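PDB 5IBZ: cyclase from Uncultured organism, which probably acts as an arylformamidase-like cyclase and binds acetylphosphate in a pocket in the crystal. Local coordinates for residues B[31-35]-B[240-244]; B[43-49]-B[297-301]; B[126-130]-B[144-148]; B[178-184]-B[232-236]; B[204-210]-B[221-227]. One frame throughout, in Å; residues are numbered along the deposited sequence.

Contact 1 (B[31-35]-B[240-244]); sequences AANYI and QRLAG
With chi1 at -71° in both residues, Tyr34 and Arg241 each set CG anti to their own carbonyl carbon, and the foot of the arginine chain thereby lies over the phenol ring. Arg241 stands where helix 233-239 gives way to the link leading to strand 244-247; its positive phi and the two bonds back into the last turn define a Schellman motif. The partner segment is the 3-10 turn that precedes helix 37-44, so the contact joins an N-terminal turn to the connection entering a strand of the central mixed sheet.

The evidence for a CH-pi contact is direct: Arg241 CB lies 3.7 Å from the centroid of the Tyr34 ring and 11° off its normal. Further out, Arg241 CG passes Tyr34 CZ at 3.6 Å, and the two side chains cross at about a right angle. A bend at chi3 then turns the guanidinium to 88° from the ring plane, which rules out a stack and leaves the aliphatic part of the chain to make the contact. The phenol oxygen is hydrogen-bonded to Lys22, and Trp23 meets the ring edge-to-face.

Carbonyl groups of the second segment border the same ring, with Arg241 O 3.3 Å from Tyr34 CD2 and Leu242 O near the ring plane at its edge. Beyond the ring the fit depends on small residues. Ala31 CB rests 3.6 Å from Leu242 O, while the methyl of Ala243 touches Ile35 CD1 at 3.8 Å. Ala31 O, which accepts from Tyr34 N inside the turn, also receives a CA-H...O contact from Ala243 CA at 3.5 Å.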
# COMPACT_ATOMS: atom_id res chain seq x y z
N ALA B 31 18.66 -10.87 -23.83
CA ALA B 31 20.01 -10.32 -24.00
C ALA B 31 20.83 -10.36 -22.72
O ALA B 31 22.04 -10.16 -22.75
CB ALA B 31 19.93 -8.90 -24.55
N ALA B 32 20.20 -10.67 -21.60
CA ALA B 32 20.98 -10.95 -20.40
C ALA B 32 21.96 -12.12 -20.62
O ALA B 32 23.00 -12.22 -19.96
CB ALA B 32 20.05 -11.23 -19.23
N ASN B 33 21.66 -13.00 -21.58
CA ASN B 33 22.58 -14.08 -21.89
C ASN B 33 23.92 -13.64 -22.50
O ASN B 33 24.87 -14.43 -22.57
CB ASN B 33 21.89 -15.08 -22.82
CG ASN B 33 20.75 -15.81 -22.14
OD1 ASN B 33 20.87 -16.28 -21.00
ND2 ASN B 33 19.61 -15.87 -22.82
N TYR B 34 24.01 -12.38 -22.93
CA TYR B 34 25.27 -11.81 -23.38
C TYR B 34 26.23 -11.56 -22.19
O TYR B 34 27.42 -11.42 -22.41
CB TYR B 34 25.06 -10.51 -24.12
CG TYR B 34 24.43 -10.58 -25.49
CD1 TYR B 34 24.88 -11.47 -26.46
CD2 TYR B 34 23.42 -9.70 -25.84
CE1 TYR B 34 24.30 -11.50 -27.70
CE2 TYR B 34 22.84 -9.71 -27.09
CZ TYR B 34 23.28 -10.60 -28.02
OH TYR B 34 22.70 -10.59 -29.27
N ILE B 35 25.71 -11.48 -20.96
CA ILE B 35 26.59 -11.31 -19.82
C ILE B 35 27.03 -12.70 -19.34
O ILE B 35 26.26 -13.48 -18.78
CB ILE B 35 25.93 -10.53 -18.67
CG1 ILE B 35 25.38 -9.19 -19.19
CG2 ILE B 35 26.93 -10.36 -17.55
CD1 ILE B 35 24.64 -8.33 -18.14
N GLN B 240 25.65 -4.37 -31.41
CA GLN B 240 26.62 -4.23 -30.34
C GLN B 240 26.45 -5.28 -29.23
O GLN B 240 27.28 -5.37 -28.33
CB GLN B 240 26.55 -2.83 -29.74
CG GLN B 240 26.97 -1.71 -30.70
CD GLN B 240 28.43 -1.82 -31.10
OE1 GLN B 240 29.29 -2.13 -30.27
NE2 GLN B 240 28.73 -1.56 -32.36
N ARG B 241 25.40 -6.09 -29.32
CA ARG B 241 25.16 -7.19 -28.39
C ARG B 241 25.12 -6.66 -26.95
O ARG B 241 25.63 -7.29 -26.02
CB ARG B 241 26.19 -8.30 -28.59
CG ARG B 241 25.97 -9.05 -29.90
CD ARG B 241 26.94 -10.23 -30.05
NE ARG B 241 28.26 -9.79 -30.48
CZ ARG B 241 29.33 -10.58 -30.57
NH1 ARG B 241 29.26 -11.86 -30.21
NH2 ARG B 241 30.49 -10.09 -31.00
N LEU B 242 24.48 -5.50 -26.79
CA LEU B 242 24.20 -4.96 -25.46
C LEU B 242 23.16 -5.79 -24.72
O LEU B 242 22.22 -6.28 -25.32
CB LEU B 242 23.69 -3.52 -25.57
CG LEU B 242 24.61 -2.60 -26.37
CD1 LEU B 242 24.01 -1.24 -26.48
CD2 LEU B 242 25.98 -2.52 -25.73
N ALA B 243 23.32 -5.92 -23.41
CA ALA B 243 22.35 -6.64 -22.57
C ALA B 243 21.17 -5.77 -22.16
O ALA B 243 20.07 -6.27 -21.94
CB ALA B 243 23.04 -7.17 -21.33
N GLY B 244 21.44 -4.49 -22.00
CA GLY B 244 20.42 -3.56 -21.53
C GLY B 244 20.83 -2.14 -21.84
O GLY B 244 22.02 -1.87 -22.00

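Contact 2 (B[43-49]-B[297-301]); sequences AARLIQT and RYEFF
Gln48, in the one of its two deposited conformers described here, lays its amide over the guanidinium of Arg297: the planes are 9° apart and Gln48 OE1 sits 3.5 Å from Arg297 CZ. In this conformer a bond from Gln48 NE2 to Arg45 O, 3.1 Å long, restrains the amide; the stack is uncertain to that extent. The firmer hold is at the guanidinium edge, where Arg297 NH2 donates to Leu46 O at 2.7 Å and 166°, on a lone pair in the carbonyl plane, while NH1 forms a salt bridge with the terminal carboxylate of Lys323. A leucine in place of Arg297 would probably leave Leu46 O without this donor and the Lys323 carboxylate without its charged partner.

Next to this polar layer Leu46 CD1 lies 3.7 Å from Phe300 N. Phe301, with CG anti to the backbone N (chi1 -179°), turns its ring edge to the backbone of Ala43 and Ala44, and its CB meets Ile47 CG1 at 3.6 Å. Ile47 and Phe301 of a second subunit pack near the same ring. The arrangement is that of a type I turn, Ala44 to Ile47, leading out of helix 37-44 and resting on strand 299-303 of the mixed sheet at a subunit interface.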
# COMPACT_ATOMS: atom_id res chain seq x y z
N ALA B 43 34.99 -7.11 -16.55
CA ALA B 43 34.45 -5.90 -15.95
C ALA B 43 35.09 -5.64 -14.59
O ALA B 43 35.39 -4.49 -14.24
CB ALA B 43 32.93 -6.03 -15.82
N ALA B 44 35.30 -6.70 -13.82
CA ALA B 44 35.92 -6.55 -12.50
C ALA B 44 37.31 -5.95 -12.58
O ALA B 44 37.77 -5.29 -11.63
CB ALA B 44 35.99 -7.89 -11.79
N ARG B 45 38.03 -6.18 -13.68
CA ARG B 45 39.38 -5.63 -13.82
C ARG B 45 39.35 -4.10 -13.98
O ARG B 45 40.38 -3.43 -13.86
CB ARG B 45 40.10 -6.28 -15.02
CG ARG B 45 40.30 -7.79 -14.91
CD ARG B 45 41.24 -8.22 -13.77
NE ARG B 45 40.66 -8.19 -12.44
CZ ARG B 45 39.77 -9.05 -11.95
NH1 ARG B 45 39.35 -8.90 -10.71
NH2 ARG B 45 39.25 -10.03 -12.69
N LEU B 46 38.17 -3.56 -14.25
CA LEU B 46 38.02 -2.09 -14.32
C LEU B 46 37.92 -1.43 -12.95
O LEU B 46 37.93 -0.20 -12.85
CB LEU B 46 36.79 -1.71 -15.14
CG LEU B 46 36.79 -2.25 -16.56
CD1 LEU B 46 35.50 -1.83 -17.27
CD2 LEU B 46 38.02 -1.78 -17.32
N ILE B 47 37.84 -2.24 -11.89
CA ILE B 47 37.82 -1.70 -10.53
C ILE B 47 39.28 -1.48 -10.12
O ILE B 47 39.97 -2.38 -9.60
CB ILE B 47 37.06 -2.63 -9.55
CG1 ILE B 47 35.61 -2.81 -10.03
CG2 ILE B 47 37.07 -2.03 -8.15
CD1 ILE B 47 34.78 -3.78 -9.21
N GLN B 48 39.76 -0.27 -10.37
CA GLN B 48 41.16 0.10 -10.20
C GLN B 48 41.36 1.14 -9.09
O GLN B 48 42.41 1.19 -8.44
CB GLN B 48 41.69 0.62 -11.53
CG GLN B 48 41.63 -0.46 -12.62
CD GLN B 48 41.76 0.07 -14.04
OE1 GLN B 48 41.99 1.25 -14.27
NE2 GLN B 48 41.60 -0.83 -15.01
N THR B 49 40.36 2.00 -8.92
CA THR B 49 40.43 3.07 -7.94
C THR B 49 39.49 2.87 -6.75
O THR B 49 39.70 3.45 -5.68
CB THR B 49 40.09 4.44 -8.55
OG1 THR B 49 38.71 4.46 -8.96
CG2 THR B 49 40.98 4.74 -9.74
N ARG B 297 37.61 7.96 -18.07
CA ARG B 297 37.19 6.56 -18.10
C ARG B 297 35.70 6.46 -18.07
O ARG B 297 35.09 6.82 -17.07
CB ARG B 297 37.77 5.80 -16.92
CG ARG B 297 39.28 5.76 -16.87
CD ARG B 297 39.75 4.96 -15.67
NE ARG B 297 39.24 3.59 -15.70
CZ ARG B 297 38.92 2.87 -14.62
NH1 ARG B 297 39.05 3.36 -13.39
NH2 ARG B 297 38.48 1.64 -14.79
N TYR B 298 35.10 5.98 -19.16
CA TYR B 298 33.65 5.86 -19.26
C TYR B 298 33.15 4.41 -19.16
O TYR B 298 31.95 4.15 -19.23
CB TYR B 298 33.19 6.47 -20.57
CG TYR B 298 33.28 7.98 -20.58
CD1 TYR B 298 34.47 8.63 -20.88
CD2 TYR B 298 32.17 8.73 -20.30
CE1 TYR B 298 34.51 10.03 -20.87
CE2 TYR B 298 32.21 10.10 -20.30
CZ TYR B 298 33.37 10.73 -20.56
OH TYR B 298 33.35 12.11 -20.54
N GLU B 299 34.10 3.48 -19.02
CA GLU B 299 33.79 2.06 -18.84
C GLU B 299 34.06 1.66 -17.41
O GLU B 299 35.09 2.03 -16.84
CB GLU B 299 34.61 1.18 -19.79
CG GLU B 299 34.43 1.51 -21.27
CD GLU B 299 35.65 2.18 -21.89
OE1 GLU B 299 36.54 2.63 -21.13
OE2 GLU B 299 35.73 2.24 -23.14
N PHE B 300 33.13 0.92 -16.82
CA PHE B 300 33.24 0.61 -15.40
C PHE B 300 32.54 -0.69 -15.06
O PHE B 300 31.88 -1.31 -15.91
CB PHE B 300 32.63 1.74 -14.56
CG PHE B 300 31.30 2.20 -15.09
CD1 PHE B 300 30.14 1.55 -14.73
CD2 PHE B 300 31.22 3.25 -15.97
CE1 PHE B 300 28.93 1.96 -15.22
CE2 PHE B 300 30.01 3.67 -16.47
CZ PHE B 300 28.86 3.01 -16.10
N PHE B 301 32.72 -1.13 -13.82
CA PHE B 301 31.97 -2.27 -13.30
C PHE B 301 30.63 -1.73 -12.80
O PHE B 301 30.59 -0.74 -12.09
CB PHE B 301 32.75 -3.00 -12.20
CG PHE B 301 32.05 -4.20 -11.63
CD1 PHE B 301 31.16 -4.08 -10.58
CD2 PHE B 301 32.33 -5.45 -12.14
CE1 PHE B 301 30.54 -5.21 -10.04
CE2 PHE B 301 31.70 -6.59 -11.61
CZ PHE B 301 30.82 -6.45 -10.56

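Contact 3 (B[126-130]-B[144-148]); sequences LYNGV and TKLGI
Leu126 N donates to Val130 O at 2.7 Å, the shortest polar bond here, and this bond closes the turn whose two ends, Leu126 and Val130, both press on Leu146. Gly129 N, 3.0 Å from Leu126 O, adds a second bond across the turn.

Leu146 CD1 meets Leu126 and Val130, and CD2 reaches mainly to Tyr127. CD1 is 3.8 Å from Leu126 CB, and the two leucine side chains slide past each other in opposite directions. The same methyl meets Val130 CG2 at 3.8 Å, here tip to tip. With chi1 at 168°, Val130 places CG1 anti to its backbone N and CG2 beside it; CG1 touches Lys145 CB at 3.8 Å, while CG2 faces the leucine more directly.

Gly129 and Val130 both face Leu126, which makes a G1 beta bulge beside the turn, set in the long excursion between strands 120-122 and 158-163. At these backbone angles a CB on Gly129 would probably crowd the carbonyl O of Asn128.

The other branch, Leu146 CD2, lies in the plane of the Tyr127 ring at its edge, 4.0 Å from CD2 of that tyrosine. Asn128 CB lies over one face of this ring, which probably limits its rotation. The phenol oxygen is hydrogen-bonded to Asp27. On the Leu146 backbone, N donates to Gln28 OE1 and O accepts from Ser118 OG.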
# COMPACT_ATOMS: atom_id res chain seq x y z
N LEU B 126 5.01 -11.86 -26.72
CA LEU B 126 6.16 -11.20 -26.12
C LEU B 126 7.45 -11.81 -26.66
O LEU B 126 7.41 -12.68 -27.55
CB LEU B 126 6.10 -11.31 -24.59
CG LEU B 126 5.07 -10.43 -23.87
CD1 LEU B 126 3.67 -11.01 -23.93
CD2 LEU B 126 5.52 -10.28 -22.45
N TYR B 127 8.59 -11.36 -26.14
CA TYR B 127 9.89 -11.94 -26.52
C TYR B 127 9.85 -13.48 -26.62
O TYR B 127 9.28 -14.16 -25.77
CB TYR B 127 10.98 -11.49 -25.51
CG TYR B 127 12.23 -12.35 -25.66
CD1 TYR B 127 13.03 -12.25 -26.79
CD2 TYR B 127 12.55 -13.30 -24.72
CE1 TYR B 127 14.13 -13.08 -26.96
CE2 TYR B 127 13.65 -14.13 -24.87
CZ TYR B 127 14.42 -14.02 -25.99
OH TYR B 127 15.49 -14.87 -26.14
N ASN B 128 10.45 -14.00 -27.68
CA ASN B 128 10.61 -15.43 -27.92
C ASN B 128 9.30 -16.19 -28.04
O ASN B 128 9.24 -17.41 -27.86
CB ASN B 128 11.46 -16.09 -26.83
CG ASN B 128 12.41 -17.13 -27.38
OD1 ASN B 128 12.62 -17.22 -28.59
ND2 ASN B 128 12.95 -17.95 -26.50
N GLY B 129 8.25 -15.47 -28.39
CA GLY B 129 6.98 -16.10 -28.68
C GLY B 129 6.11 -16.39 -27.47
O GLY B 129 5.09 -17.10 -27.57
N VAL B 130 6.49 -15.84 -26.33
CA VAL B 130 5.72 -16.03 -25.10
C VAL B 130 4.34 -15.41 -25.29
O VAL B 130 4.23 -14.26 -25.71
CB VAL B 130 6.44 -15.43 -23.90
CG1 VAL B 130 5.52 -15.36 -22.68
CG2 VAL B 130 7.68 -16.21 -23.58
N THR B 144 4.17 -15.21 -15.55
CA THR B 144 4.51 -16.61 -15.31
C THR B 144 5.65 -17.07 -16.20
O THR B 144 6.29 -18.10 -15.94
CB THR B 144 3.30 -17.55 -15.53
OG1 THR B 144 2.91 -17.57 -16.91
CG2 THR B 144 2.14 -17.13 -14.65
N LYS B 145 5.90 -16.27 -17.23
CA LYS B 145 7.09 -16.36 -18.06
C LYS B 145 7.65 -14.94 -18.17
O LYS B 145 6.90 -13.96 -18.12
CB LYS B 145 6.77 -16.95 -19.44
CG LYS B 145 6.49 -18.44 -19.42
CD LYS B 145 6.32 -19.03 -20.80
CE LYS B 145 6.28 -20.54 -20.72
NZ LYS B 145 6.32 -21.14 -22.09
N LEU B 146 8.97 -14.84 -18.30
CA LEU B 146 9.67 -13.56 -18.48
C LEU B 146 9.56 -12.61 -17.28
O LEU B 146 9.80 -11.40 -17.40
CB LEU B 146 9.18 -12.84 -19.73
CG LEU B 146 9.19 -13.64 -21.05
CD1 LEU B 146 8.65 -12.80 -22.20
CD2 LEU B 146 10.58 -14.17 -21.39
N GLY B 147 9.25 -13.15 -16.10
CA GLY B 147 9.31 -12.38 -14.88
C GLY B 147 10.75 -12.00 -14.59
O GLY B 147 11.70 -12.64 -15.05
N ILE B 148 10.92 -10.92 -13.83
CA ILE B 148 12.24 -10.39 -13.53
C ILE B 148 13.09 -11.37 -12.71
O ILE B 148 14.32 -11.22 -12.67
CB ILE B 148 12.13 -9.02 -12.81
CG1 ILE B 148 13.42 -8.21 -12.90
CG2 ILE B 148 11.73 -9.17 -11.35
CD1 ILE B 148 13.71 -7.64 -14.24

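Contact 4 (B[178-184]-B[232-236]); sequences ITRADLE and DTVPW
Leu183 and Thr233 form the close-packed side of this helix-helix contact with Trp236: Leu183 CD1 is 3.6 Å from Thr233 CG2. Trp236, with CG anti to the backbone N, carries its indole to Leu183, whose CB lies over the six-membered ring, 4.3 Å from its centroid and 20° off the normal. Toward solvent the fit is looser and partly made by water. There the extended Arg180 chain brings its guanidinium to the indole edge, with Trp236 CD1 3.7 Å from Arg180 CZ over the guanidinium face and the planes 76° apart. One water links Arg180 NH1 to Asp232 O, a second joins Ala181 N to Asp232 OD2, and a third donates to Glu184 OE2 and accepts from Trp236 NE1 at 2.9 Å. An alanine in place of Trp236 would probably open a gap beside Leu183 and leave the water on Glu184 OE2 without its indole donor.

Arg180 also pairs weakly with Glu184 and forms a salt bridge with Glu239. At the start of helix 180-190, Thr179 and Asp182 make a capping box, and Arg180 N donates to Asp232 OD1 at 2.9 Å and 165°. Two carboxylates, from Asp182 and Asp232, thus accept from backbone N-H groups at one helix N-terminus, which would probably favour their ionised forms.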
# COMPACT_ATOMS: atom_id res chain seq x y z
N ILE B 178 17.78 11.29 -29.95
CA ILE B 178 19.15 10.80 -29.94
C ILE B 178 19.29 9.66 -30.94
O ILE B 178 18.59 8.67 -30.87
CB ILE B 178 19.57 10.35 -28.53
CG1 ILE B 178 19.46 11.52 -27.56
CG2 ILE B 178 21.00 9.79 -28.55
CD1 ILE B 178 19.52 11.10 -26.10
N THR B 179 20.22 9.83 -31.86
CA THR B 179 20.39 8.94 -33.00
C THR B 179 21.58 8.00 -32.86
O THR B 179 22.44 8.17 -31.99
CB THR B 179 20.63 9.75 -34.27
OG1 THR B 179 21.87 10.46 -34.12
CG2 THR B 179 19.49 10.73 -34.53
N ARG B 180 21.65 7.03 -33.76
CA ARG B 180 22.82 6.18 -33.90
C ARG B 180 24.09 7.01 -34.04
O ARG B 180 25.11 6.74 -33.39
CB ARG B 180 22.67 5.27 -35.13
CG ARG B 180 23.89 4.35 -35.38
CD ARG B 180 23.82 3.70 -36.76
NE ARG B 180 24.98 2.83 -36.98
CZ ARG B 180 24.96 1.50 -36.91
NH1 ARG B 180 23.82 0.84 -36.71
NH2 ARG B 180 26.08 0.82 -37.08
N ALA B 181 24.06 8.02 -34.90
CA ALA B 181 25.23 8.84 -35.14
C ALA B 181 25.66 9.58 -33.87
O ALA B 181 26.84 9.73 -33.61
CB ALA B 181 24.96 9.81 -36.26
N ASP B 182 24.69 10.04 -33.09
CA ASP B 182 25.01 10.69 -31.81
C ASP B 182 25.71 9.73 -30.86
O ASP B 182 26.71 10.07 -30.20
CB ASP B 182 23.75 11.20 -31.11
CG ASP B 182 23.04 12.29 -31.84
OD1 ASP B 182 23.69 13.04 -32.62
OD2 ASP B 182 21.83 12.44 -31.56
N LEU B 183 25.18 8.51 -30.75
CA LEU B 183 25.75 7.52 -29.85
C LEU B 183 27.17 7.14 -30.28
O LEU B 183 28.09 7.11 -29.47
CB LEU B 183 24.84 6.29 -29.78
CG LEU B 183 23.51 6.54 -29.08
CD1 LEU B 183 22.53 5.44 -29.42
CD2 LEU B 183 23.71 6.62 -27.57
N GLU B 184 27.36 6.87 -31.57
CA GLU B 184 28.71 6.52 -32.07
C GLU B 184 29.67 7.70 -31.95
O GLU B 184 30.86 7.53 -31.63
CB GLU B 184 28.63 6.03 -33.51
CG GLU B 184 27.83 4.77 -33.62
CD GLU B 184 28.05 4.04 -34.94
OE1 GLU B 184 27.68 4.60 -36.00
OE2 GLU B 184 28.59 2.91 -34.91
N ASP B 232 16.41 4.59 -35.07
CA ASP B 232 17.59 4.08 -35.76
C ASP B 232 18.70 3.68 -34.78
O ASP B 232 19.76 3.21 -35.20
CB ASP B 232 18.09 5.09 -36.84
CG ASP B 232 19.09 6.12 -36.33
OD1 ASP B 232 19.21 6.36 -35.11
OD2 ASP B 232 19.76 6.72 -37.20
N THR B 233 18.44 3.78 -33.48
CA THR B 233 19.38 3.22 -32.50
C THR B 233 19.17 1.71 -32.31
O THR B 233 20.05 1.02 -31.80
CB THR B 233 19.27 3.92 -31.13
OG1 THR B 233 18.02 3.61 -30.50
CG2 THR B 233 19.45 5.45 -31.27
N VAL B 234 18.03 1.19 -32.75
CA VAL B 234 17.69 -0.20 -32.45
C VAL B 234 18.61 -1.21 -33.18
O VAL B 234 19.11 -2.16 -32.55
CB VAL B 234 16.20 -0.46 -32.74
CG1 VAL B 234 15.88 -1.94 -32.68
CG2 VAL B 234 15.33 0.27 -31.70
N PRO B 235 18.85 -1.02 -34.49
CA PRO B 235 19.76 -1.98 -35.11
C PRO B 235 21.16 -1.91 -34.49
O PRO B 235 21.85 -2.93 -34.38
CB PRO B 235 19.77 -1.56 -36.57
CG PRO B 235 18.48 -0.84 -36.79
CD PRO B 235 18.24 -0.11 -35.47
N TRP B 236 21.58 -0.71 -34.10
CA TRP B 236 22.89 -0.54 -33.46
C TRP B 236 22.96 -1.28 -32.12
O TRP B 236 23.94 -1.97 -31.83
CB TRP B 236 23.18 0.95 -33.28
CG TRP B 236 24.51 1.27 -32.69
CD1 TRP B 236 25.73 1.26 -33.31
CD2 TRP B 236 24.74 1.66 -31.34
NE1 TRP B 236 26.71 1.65 -32.42
CE2 TRP B 236 26.12 1.89 -31.20
CE3 TRP B 236 23.91 1.86 -30.23
CZ2 TRP B 236 26.69 2.29 -30.00
CZ3 TRP B 236 24.49 2.25 -29.04
CH2 TRP B 236 25.86 2.46 -28.93
O HOH W 1 21.08 1.76 -36.94
O HOH W 2 21.98 8.26 -37.14
O HOH W 3 29.57 1.59 -32.88

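Contact 5 (B[204-210]-B[221-227]); sequences TGLVESW and FFLNPMT
Phe221 receives the edge of Trp210 on its face, a T-shaped pair with centroids 5.0 Å apart and planes at 77°; Trp210 CE3 lies over the centre of the phenyl ring. Phe222 meets the same indole obliquely, its CE2 3.5 Å from Trp210 CZ3. At the far end of the Phe221 ring Leu206 CG lies 3.8 Å from Phe221 CZ, while Ser209 OG lies in the ring plane at its edge. With CG anti to the backbone N (chi1 -176°), Leu206 also carries CD2 to Met226 CB, 4.0 Å away; this methionine is present as selenomethionine. Thr227 CG2 packs 3.9 Å from Thr204 CB.

Trp210, Phe221 and Phe222 are an aromatic cluster joining the loop after strand 199-203 to helix 215-223. The side chain of Met226 is about 7 Å from bound acetylphosphate, which places this end of the contact near the ligand pocket.

In the next shell Leu206 is set by an ST turn, its N donating to Thr204 OG1 at 3.1 Å and 166°. Leu206 O accepts from both the N and the OG of Ser209, the hydroxyl bond being 2.8 Å. Thr227 OG1 is hydrogen-bonded to Tyr176 O. Further out, Trp210 NE1 bonds to Asn62 O.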
# COMPACT_ATOMS: atom_id res chain seq x y z
N THR B 204 21.00 11.87 -20.85
CA THR B 204 20.15 12.83 -21.56
C THR B 204 19.92 14.13 -20.81
O THR B 204 19.46 15.13 -21.38
CB THR B 204 18.75 12.27 -21.83
OG1 THR B 204 17.97 12.34 -20.63
CG2 THR B 204 18.79 10.86 -22.36
N GLY B 205 20.20 14.09 -19.51
CA GLY B 205 20.04 15.25 -18.64
C GLY B 205 18.62 15.48 -18.15
O GLY B 205 18.40 16.35 -17.30
N LEU B 206 17.65 14.73 -18.65
CA LEU B 206 16.26 15.12 -18.43
C LEU B 206 15.89 15.14 -16.94
O LEU B 206 15.27 16.12 -16.46
CB LEU B 206 15.31 14.20 -19.21
CG LEU B 206 13.83 14.60 -19.12
CD1 LEU B 206 13.58 15.95 -19.75
CD2 LEU B 206 12.88 13.54 -19.71
N VAL B 207 16.27 14.11 -16.18
CA VAL B 207 15.90 14.04 -14.77
C VAL B 207 16.55 15.17 -13.95
O VAL B 207 16.06 15.53 -12.87
CB VAL B 207 16.25 12.65 -14.17
CG1 VAL B 207 17.75 12.45 -14.11
CG2 VAL B 207 15.63 12.46 -12.82
N GLU B 208 17.61 15.78 -14.48
CA GLU B 208 18.32 16.85 -13.77
C GLU B 208 17.52 18.15 -13.76
O GLU B 208 17.90 19.11 -13.07
CB GLU B 208 19.69 17.08 -14.40
CG GLU B 208 20.60 15.87 -14.28
CD GLU B 208 21.90 15.95 -15.11
OE1 GLU B 208 22.26 17.06 -15.57
OE2 GLU B 208 22.54 14.89 -15.27
N SER B 209 16.43 18.17 -14.51
CA SER B 209 15.56 19.34 -14.56
C SER B 209 14.30 19.20 -13.71
O SER B 209 13.56 20.17 -13.55
CB SER B 209 15.17 19.65 -16.02
OG SER B 209 14.25 18.69 -16.57
N TRP B 210 14.06 18.03 -13.14
CA TRP B 210 12.77 17.76 -12.49
C TRP B 210 12.61 18.41 -11.12
O TRP B 210 11.56 18.99 -10.80
CB TRP B 210 12.59 16.25 -12.34
CG TRP B 210 11.48 15.86 -11.40
CD1 TRP B 210 11.59 15.54 -10.08
CD2 TRP B 210 10.09 15.75 -11.72
NE1 TRP B 210 10.36 15.24 -9.55
CE2 TRP B 210 9.43 15.36 -10.54
CE3 TRP B 210 9.35 15.95 -12.88
CZ2 TRP B 210 8.05 15.18 -10.50
CZ3 TRP B 210 8.00 15.77 -12.84
CH2 TRP B 210 7.36 15.38 -11.65
N PHE B 221 5.65 18.91 -17.37
CA PHE B 221 6.79 18.06 -17.68
C PHE B 221 6.35 16.83 -18.46
O PHE B 221 7.02 16.40 -19.42
CB PHE B 221 7.48 17.66 -16.37
CG PHE B 221 8.74 16.81 -16.51
CD1 PHE B 221 10.00 17.39 -16.53
CD2 PHE B 221 8.66 15.43 -16.49
CE1 PHE B 221 11.16 16.60 -16.61
CE2 PHE B 221 9.80 14.65 -16.57
CZ PHE B 221 11.05 15.23 -16.62
N PHE B 222 5.23 16.26 -18.07
CA PHE B 222 4.79 15.01 -18.69
C PHE B 222 3.86 15.21 -19.88
O PHE B 222 3.55 14.24 -20.58
CB PHE B 222 4.14 14.12 -17.64
CG PHE B 222 5.15 13.46 -16.75
CD1 PHE B 222 5.96 12.46 -17.25
CD2 PHE B 222 5.33 13.87 -15.45
CE1 PHE B 222 6.91 11.86 -16.47
CE2 PHE B 222 6.30 13.26 -14.65
CZ PHE B 222 7.08 12.25 -15.16
N LEU B 223 3.45 16.44 -20.13
CA LEU B 223 2.57 16.76 -21.25
C LEU B 223 3.33 17.13 -22.51
O LEU B 223 2.74 17.21 -23.59
CB LEU B 223 1.64 17.92 -20.88
CG LEU B 223 0.67 17.64 -19.72
CD1 LEU B 223 -0.07 18.89 -19.32
CD2 LEU B 223 -0.30 16.54 -20.09
N ASN B 224 4.61 17.40 -22.39
CA ASN B 224 5.33 17.89 -23.54
C ASN B 224 6.39 16.88 -23.98
O ASN B 224 6.63 15.89 -23.31
CB ASN B 224 5.88 19.28 -23.23
CG ASN B 224 4.77 20.34 -23.20
OD1 ASN B 224 4.37 20.86 -24.24
ND2 ASN B 224 4.24 20.63 -22.01
N PRO B 225 6.95 17.08 -25.18
CA PRO B 225 7.91 16.08 -25.68
C PRO B 225 9.11 15.90 -24.76
O PRO B 225 9.49 16.84 -24.08
CB PRO B 225 8.37 16.66 -27.02
CG PRO B 225 7.34 17.62 -27.40
CD PRO B 225 6.78 18.18 -26.12
N MSE B 226 9.67 14.70 -24.77
CA MSE B 226 10.80 14.37 -23.91
C MSE B 226 11.93 13.73 -24.72
O MSE B 226 11.69 12.80 -25.49
CB MSE B 226 10.36 13.44 -22.78
CG MSE B 226 9.44 14.13 -21.79
SE MSE B 226 8.85 12.92 -20.37
CE MSE B 226 7.69 11.86 -21.47
N THR B 227 13.15 14.23 -24.54
CA THR B 227 14.31 13.71 -25.25
C THR B 227 14.55 12.22 -24.96
O THR B 227 14.33 11.74 -23.86
CB THR B 227 15.59 14.51 -24.89
OG1 THR B 227 16.70 14.03 -25.66
CG2 THR B 227 15.93 14.39 -23.43

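How the contacts relate
Along the chain, contacts 1 and 2 interlock: their segments alternate, so both N-terminal segments are bound by residues far later in the sequence. Contact 3 lies within both loops and closes before contact 4 opens; contact 5 is nested inside contact 4. Contacts 1, 2 and 5 adjoin different strands of one mixed sheet: 244-247, 299-303 and 199-203. Contacts 4 and 5, with centres about 20 Å apart, touch through Ile178 CD1 and Thr204 CG2 at 3.8 Å, and contact 4 leads into contact 1 along helix 233-239. Contacts 3 and 5 lie on opposite sides of the chain's centre. Contact 2 lies at an interface with a second subunit, and contact 5 touches a third through Leu223.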